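GCN5-related N-acetyltransferase (Anabaena variabilis, PDB 2OZG) binds coenzyme A and probably transfers acetyl groups to amines, perhaps those of aminoglycosides, as a member of the GNAT acetyltransferase family. Local coordinates at residues Thr178-Leu192 / Ile384-Phe396. Residues are numbered along the deposited sequence; the frame is centred on the assembly and turned at random.
Sequences THGYLDRHPAIWQGL and IFAGESPWMIDFF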
loop_
_atom_site.group_PDB
_atom_site.type_symbol
_atom_site.label_atom_id
_atom_site.label_comp_id
_atom_site.label_asym_id
_atom_site.label_seq_id
_atom_site.Cartn_x
_atom_site.Cartn_y
_atom_site.Cartn_z
ATOM N N THR A 178 -13.479 10.278 36.078
ATOM C CA THR A 178 -13.265 9.237 35.103
ATOM C C THR A 178 -12.677 7.989 35.767
ATOM O O THR A 178 -11.554 7.999 36.317
ATOM C CB THR A 178 -12.327 9.751 34.004
ATOM O OG1 THR A 178 -12.729 11.093 33.592
ATOM C CG2 THR A 178 -12.360 8.818 32.835
ATOM N N HIS A 179 -13.472 6.941 35.751
ATOM C CA HIS A 179 -13.174 5.626 36.360
ATOM C C HIS A 179 -11.967 5.056 35.613
ATOM O O HIS A 179 -12.001 4.856 34.365
ATOM C CB HIS A 179 -14.441 4.776 36.238
ATOM C CG HIS A 179 -14.486 3.517 37.058
ATOM N ND1 HIS A 179 -14.368 3.504 38.430
ATOM C CD2 HIS A 179 -14.802 2.244 36.700
ATOM C CE1 HIS A 179 -14.547 2.274 38.872
ATOM N NE2 HIS A 179 -14.811 1.488 37.845
ATOM N N GLY A 180 -10.851 4.951 36.355
ATOM C CA GLY A 180 -9.593 4.468 35.782
ATOM C C GLY A 180 -8.479 5.490 35.555
ATOM O O GLY A 180 -7.334 5.075 35.319
ATOM N N TYR A 181 -8.788 6.794 35.640
ATOM C CA TYR A 181 -7.819 7.845 35.365
ATOM C C TYR A 181 -6.744 7.860 36.389
ATOM O O TYR A 181 -6.940 7.513 37.575
ATOM C CB TYR A 181 -8.443 9.274 35.279
ATOM C CG TYR A 181 -8.424 9.982 33.935
ATOM C CD1 TYR A 181 -8.890 9.373 32.770
ATOM C CD2 TYR A 181 -7.984 11.304 33.842
ATOM C CE1 TYR A 181 -8.881 10.069 31.531
ATOM C CE2 TYR A 181 -8.022 12.007 32.637
ATOM C CZ TYR A 181 -8.491 11.384 31.475
ATOM O OH TYR A 181 -8.477 12.044 30.274
ATOM N N LEU A 182 -5.584 8.277 35.933
ATOM C CA LEU A 182 -4.451 8.390 36.855
ATOM C C LEU A 182 -4.507 9.617 37.733
ATOM O O LEU A 182 -5.063 10.619 37.325
ATOM C CB LEU A 182 -3.161 8.536 36.084
ATOM C CG LEU A 182 -2.708 7.377 35.204
ATOM C CD1 LEU A 182 -1.292 7.679 34.624
ATOM C CD2 LEU A 182 -2.743 6.072 35.965
ATOM N N ASP A 183 -3.993 9.489 38.954
ATOM C CA ASP A 183 -3.582 10.694 39.704
ATOM C C ASP A 183 -2.099 10.632 39.332
ATOM O O ASP A 183 -1.346 9.823 39.836
ATOM C CB ASP A 183 -3.853 10.652 41.206
ATOM C CG ASP A 183 -3.309 11.899 41.931
ATOM O OD1 ASP A 183 -2.686 12.750 41.275
ATOM O OD2 ASP A 183 -3.477 12.011 43.149
ATOM N N ARG A 184 -1.719 11.432 38.346
ATOM C CA ARG A 184 -0.405 11.333 37.744
ATOM C C ARG A 184 0.869 11.561 38.584
ATOM O O ARG A 184 1.007 12.530 39.310
ATOM C CB ARG A 184 -0.312 12.340 36.602
ATOM C CG ARG A 184 -1.089 12.012 35.359
ATOM C CD ARG A 184 -1.155 13.229 34.422
ATOM N NE ARG A 184 -1.848 12.858 33.174
ATOM C CZ ARG A 184 -2.252 13.695 32.226
ATOM N NH1 ARG A 184 -2.059 14.991 32.354
ATOM N NH2 ARG A 184 -2.872 13.212 31.146
ATOM N N HIS A 185 1.823 10.679 38.365
ATOM C CA HIS A 185 3.154 10.831 38.895
ATOM C C HIS A 185 3.729 11.968 38.055
ATOM O O HIS A 185 3.338 12.153 36.872
ATOM C CB HIS A 185 3.967 9.542 38.652
ATOM C CG HIS A 185 5.297 9.517 39.302
ATOM N ND1 HIS A 185 6.428 10.075 38.729
ATOM C CD2 HIS A 185 5.697 8.967 40.469
ATOM C CE1 HIS A 185 7.458 9.894 39.530
ATOM N NE2 HIS A 185 7.048 9.212 40.588
ATOM N N PRO A 186 4.594 12.780 38.664
ATOM C CA PRO A 186 5.304 13.839 37.975
ATOM C C PRO A 186 5.912 13.429 36.612
ATOM O O PRO A 186 5.961 14.245 35.696
ATOM C CB PRO A 186 6.357 14.254 38.992
ATOM C CG PRO A 186 5.722 13.998 40.308
ATOM C CD PRO A 186 4.828 12.801 40.118
ATOM N N ALA A 187 6.319 12.172 36.465
ATOM C CA ALA A 187 6.936 11.687 35.237
ATOM C C ALA A 187 5.985 11.689 34.069
ATOM O O ALA A 187 6.415 11.797 32.900
ATOM C CB ALA A 187 7.447 10.236 35.461
ATOM N N ILE A 188 4.700 11.521 34.367
ATOM C CA ILE A 188 3.674 11.481 33.322
ATOM C C ILE A 188 3.560 12.881 32.714
ATOM O O ILE A 188 3.528 13.072 31.502
ATOM C CB ILE A 188 2.284 11.076 33.854
ATOM C CG1 ILE A 188 2.296 9.791 34.710
ATOM C CG2 ILE A 188 1.298 10.965 32.748
ATOM C CD1 ILE A 188 2.623 8.545 34.059
ATOM N N TRP A 189 3.476 13.869 33.586
ATOM C CA TRP A 189 3.438 15.245 33.166
ATOM C C TRP A 189 4.718 15.603 32.390
ATOM O O TRP A 189 4.661 16.337 31.426
ATOM C CB TRP A 189 3.289 16.157 34.374
ATOM C CG TRP A 189 1.926 16.170 34.947
ATOM C CD1 TRP A 189 1.537 15.661 36.138
ATOM C CD2 TRP A 189 0.772 16.775 34.367
ATOM N NE1 TRP A 189 0.201 15.896 36.335
ATOM C CE2 TRP A 189 -0.292 16.586 35.265
ATOM C CE3 TRP A 189 0.535 17.463 33.172
ATOM C CZ2 TRP A 189 -1.567 17.088 35.025
ATOM C CZ3 TRP A 189 -0.749 17.926 32.912
ATOM C CH2 TRP A 189 -1.783 17.732 33.839
ATOM N N GLN A 190 5.870 15.141 32.883
ATOM C CA GLN A 190 7.150 15.315 32.192
ATOM C C GLN A 190 7.118 14.815 30.762
ATOM O O GLN A 190 7.593 15.480 29.831
ATOM C CB GLN A 190 8.242 14.538 32.921
ATOM C CG GLN A 190 8.743 15.171 34.204
ATOM C CD GLN A 190 9.605 16.354 33.994
ATOM O OE1 GLN A 190 10.058 16.641 32.886
ATOM N NE2 GLN A 190 9.877 17.048 35.078
ATOM N N GLY A 191 6.604 13.611 30.590
ATOM C CA GLY A 191 6.518 13.016 29.264
ATOM C C GLY A 191 5.664 13.834 28.358
ATOM O O GLY A 191 6.005 14.002 27.205
ATOM N N LEU A 192 4.567 14.375 28.884
ATOM C CA LEU A 192 3.659 15.223 28.102
ATOM C C LEU A 192 4.269 16.522 27.656
ATOM O O LEU A 192 3.943 17.052 26.627
ATOM C CB LEU A 192 2.421 15.574 28.917
ATOM C CG LEU A 192 1.388 14.461 29.098
ATOM C CD1 LEU A 192 0.388 14.843 30.161
ATOM C CD2 LEU A 192 0.700 14.133 27.797
ATOM N N ILE A 384 -22.490 -3.821 42.999
ATOM C CA ILE A 384 -21.283 -3.223 43.633
ATOM C C ILE A 384 -20.283 -2.633 42.649
ATOM O O ILE A 384 -19.771 -1.503 42.849
ATOM C CB ILE A 384 -20.566 -4.277 44.529
ATOM C CG1 ILE A 384 -21.444 -4.633 45.726
ATOM C CG2 ILE A 384 -19.214 -3.803 45.071
ATOM C CD1 ILE A 384 -20.982 -5.841 46.525
ATOM N N PHE A 385 -19.968 -3.401 41.607
ATOM C CA PHE A 385 -18.854 -3.013 40.716
ATOM C C PHE A 385 -19.234 -2.315 39.431
ATOM O O PHE A 385 -18.364 -2.020 38.639
ATOM C CB PHE A 385 -17.959 -4.230 40.407
ATOM C CG PHE A 385 -17.255 -4.771 41.636
ATOM C CD1 PHE A 385 -16.140 -4.099 42.160
ATOM C CD2 PHE A 385 -17.684 -5.943 42.240
ATOM C CE1 PHE A 385 -15.520 -4.556 43.323
ATOM C CE2 PHE A 385 -17.064 -6.422 43.430
ATOM C CZ PHE A 385 -15.986 -5.724 43.947
ATOM N N ALA A 386 -20.511 -2.006 39.265
ATOM C CA ALA A 386 -21.025 -1.354 38.041
ATOM C C ALA A 386 -20.392 0.009 37.919
ATOM O O ALA A 386 -20.152 0.669 38.925
ATOM C CB ALA A 386 -22.536 -1.214 38.122
ATOM N N GLY A 387 -20.118 0.429 36.692
ATOM C CA GLY A 387 -19.481 1.697 36.491
ATOM C C GLY A 387 -19.123 1.934 35.039
ATOM O O GLY A 387 -19.239 1.051 34.204
ATOM N N GLU A 388 -18.715 3.146 34.746
ATOM C CA GLU A 388 -18.319 3.513 33.415
ATOM C C GLU A 388 -17.083 2.659 33.054
ATOM O O GLU A 388 -16.254 2.347 33.921
ATOM C CB GLU A 388 -18.047 5.028 33.325
ATOM C CG GLU A 388 -19.306 5.915 33.561
ATOM C CD GLU A 388 -19.073 7.417 33.304
ATOM O OE1 GLU A 388 -17.941 7.745 32.891
ATOM O OE2 GLU A 388 -20.018 8.247 33.489
ATOM N N SER A 389 -17.005 2.278 31.789
ATOM C CA SER A 389 -15.936 1.461 31.279
ATOM C C SER A 389 -14.597 2.138 31.609
ATOM O O SER A 389 -14.375 3.323 31.276
ATOM C CB SER A 389 -16.082 1.223 29.771
ATOM O OG SER A 389 -15.266 0.122 29.364
ATOM N N PRO A 390 -13.694 1.388 32.252
ATOM C CA PRO A 390 -12.444 2.032 32.696
ATOM C C PRO A 390 -11.449 2.385 31.631
ATOM O O PRO A 390 -11.132 1.564 30.784
ATOM C CB PRO A 390 -11.873 1.013 33.655
ATOM C CG PRO A 390 -12.451 -0.341 33.165
ATOM C CD PRO A 390 -13.747 -0.054 32.591
ATOM N N TRP A 391 -10.894 3.596 31.699
ATOM C CA TRP A 391 -9.864 3.951 30.754
ATOM C C TRP A 391 -8.966 5.015 31.346
ATOM O O TRP A 391 -9.246 5.531 32.416
ATOM C CB TRP A 391 -10.521 4.381 29.430
ATOM C CG TRP A 391 -11.265 5.746 29.513
ATOM C CD1 TRP A 391 -12.514 5.986 30.053
ATOM C CD2 TRP A 391 -10.794 7.034 29.039
ATOM N NE1 TRP A 391 -12.826 7.318 29.930
ATOM C CE2 TRP A 391 -11.803 7.969 29.292
ATOM C CE3 TRP A 391 -9.641 7.465 28.378
ATOM C CZ2 TRP A 391 -11.674 9.305 28.957
ATOM C CZ3 TRP A 391 -9.527 8.792 28.050
ATOM C CH2 TRP A 391 -10.532 9.688 28.325
HETATM N N MSE A 392 -7.824 5.243 30.710
HETATM C CA MSE A 392 -6.955 6.314 31.070
HETATM C C MSE A 392 -6.470 6.902 29.763
HETATM O O MSE A 392 -6.415 6.205 28.731
HETATM C CB MSE A 392 -5.746 5.916 31.880
HETATM C CG MSE A 392 -4.651 5.145 31.122
HETATM SE SE MSE A 392 -3.223 4.745 32.374
HETATM C CE MSE A 392 -4.185 3.954 33.735
ATOM N N ILE A 393 -6.041 8.158 29.844
ATOM C CA ILE A 393 -5.534 8.878 28.657
ATOM C C ILE A 393 -4.030 8.703 28.512
ATOM O O ILE A 393 -3.432 8.939 27.455
ATOM C CB ILE A 393 -5.924 10.356 28.748
ATOM C CG1 ILE A 393 -5.869 11.030 27.348
ATOM C CG2 ILE A 393 -5.038 11.122 29.804
ATOM C CD1 ILE A 393 -6.617 12.327 27.302
ATOM N N ASP A 394 -3.437 8.192 29.546
ATOM C CA ASP A 394 -1.990 8.126 29.649
ATOM C C ASP A 394 -1.384 6.747 29.350
ATOM O O ASP A 394 -1.955 5.693 29.557
ATOM C CB ASP A 394 -1.582 8.516 31.081
ATOM C CG ASP A 394 -1.868 9.936 31.410
ATOM O OD1 ASP A 394 -1.489 10.825 30.636
ATOM O OD2 ASP A 394 -2.417 10.174 32.497
ATOM N N PHE A 395 -0.183 6.792 28.859
ATOM C CA PHE A 395 0.549 5.613 28.625
ATOM C C PHE A 395 1.812 5.761 29.473
ATOM O O PHE A 395 2.272 6.876 29.699
ATOM C CB PHE A 395 0.941 5.527 27.176
ATOM C CG PHE A 395 1.904 4.431 26.943
ATOM C CD1 PHE A 395 1.450 3.120 26.797
ATOM C CD2 PHE A 395 3.274 4.673 26.980
ATOM C CE1 PHE A 395 2.356 2.072 26.646
ATOM C CE2 PHE A 395 4.174 3.636 26.836
ATOM C CZ PHE A 395 3.704 2.329 26.678
ATOM N N PHE A 396 2.355 4.661 29.974
ATOM C CA PHE A 396 3.607 4.709 30.733
ATOM C C PHE A 396 4.204 3.298 30.692
ATOM O O PHE A 396 3.483 2.344 30.325
ATOM C CB PHE A 396 3.411 5.245 32.179
ATOM C CG PHE A 396 2.510 4.394 33.027
ATOM C CD1 PHE A 396 2.986 3.241 33.593
ATOM C CD2 PHE A 396 1.173 4.714 33.195
ATOM C CE1 PHE A 396 2.182 2.454 34.342
ATOM C CE2 PHE A 396 0.345 3.943 33.936
ATOM C CZ PHE A 396 0.812 2.802 34.523
ATOM O OXT PHE A 396 5.395 3.095 30.964
HETATM O O HOH W 1 -14.179 5.506 32.826
HETATM O O HOH W 2 -16.448 7.557 35.265
HETATM O O HOH W 3 -5.055 9.192 33.127
#
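His179-Tyr181 and Pro390-Met392 run side by side, joined by a direct backbone hydrogen bond from Trp391 N to His179 O (3.1 Å) and by a water that donates to both His179 O and Ser389 O. Gly180 sits within the type II turn Thr178-Tyr181, where its positive phi and the close approach of Trp391 O suit a residue without a side chain. Tyr181 directs its ring edge at the face of Trp391 in a T-shaped stack, planes 81° apart, with CE1 3.6 Å from Trp391 CH2. Its hydroxyl lies against Ile393 and bonds to Gln174, giving the buried phenol a polar partner. Leu182 packs its CD2 against the selenomethionine methyl of Met392, while CD1 approaches the Phe396 ring. Beyond it, the extended Arg184 chain brings NE to the syn side of Asp394 OD2 at 2.8 Å, almost straight at 171°; NH2 adds a weaker, bent bond to OD1. A water links OD2 to Leu182 N, so two groups hold the buried carboxylate. Arg184 NH1 also bridges to Asp233, so its positive charge is probably shared between two acids. Ile188 CD1 rests on Phe396 CB. The tail leaving the sterol-carrier-like domain thus packs against GNAT elements, the Phe396 side chain about 8 Å from bound coenzyme A, consistent with Eis-like acetyltransferases, whose C-terminus reaches the active site.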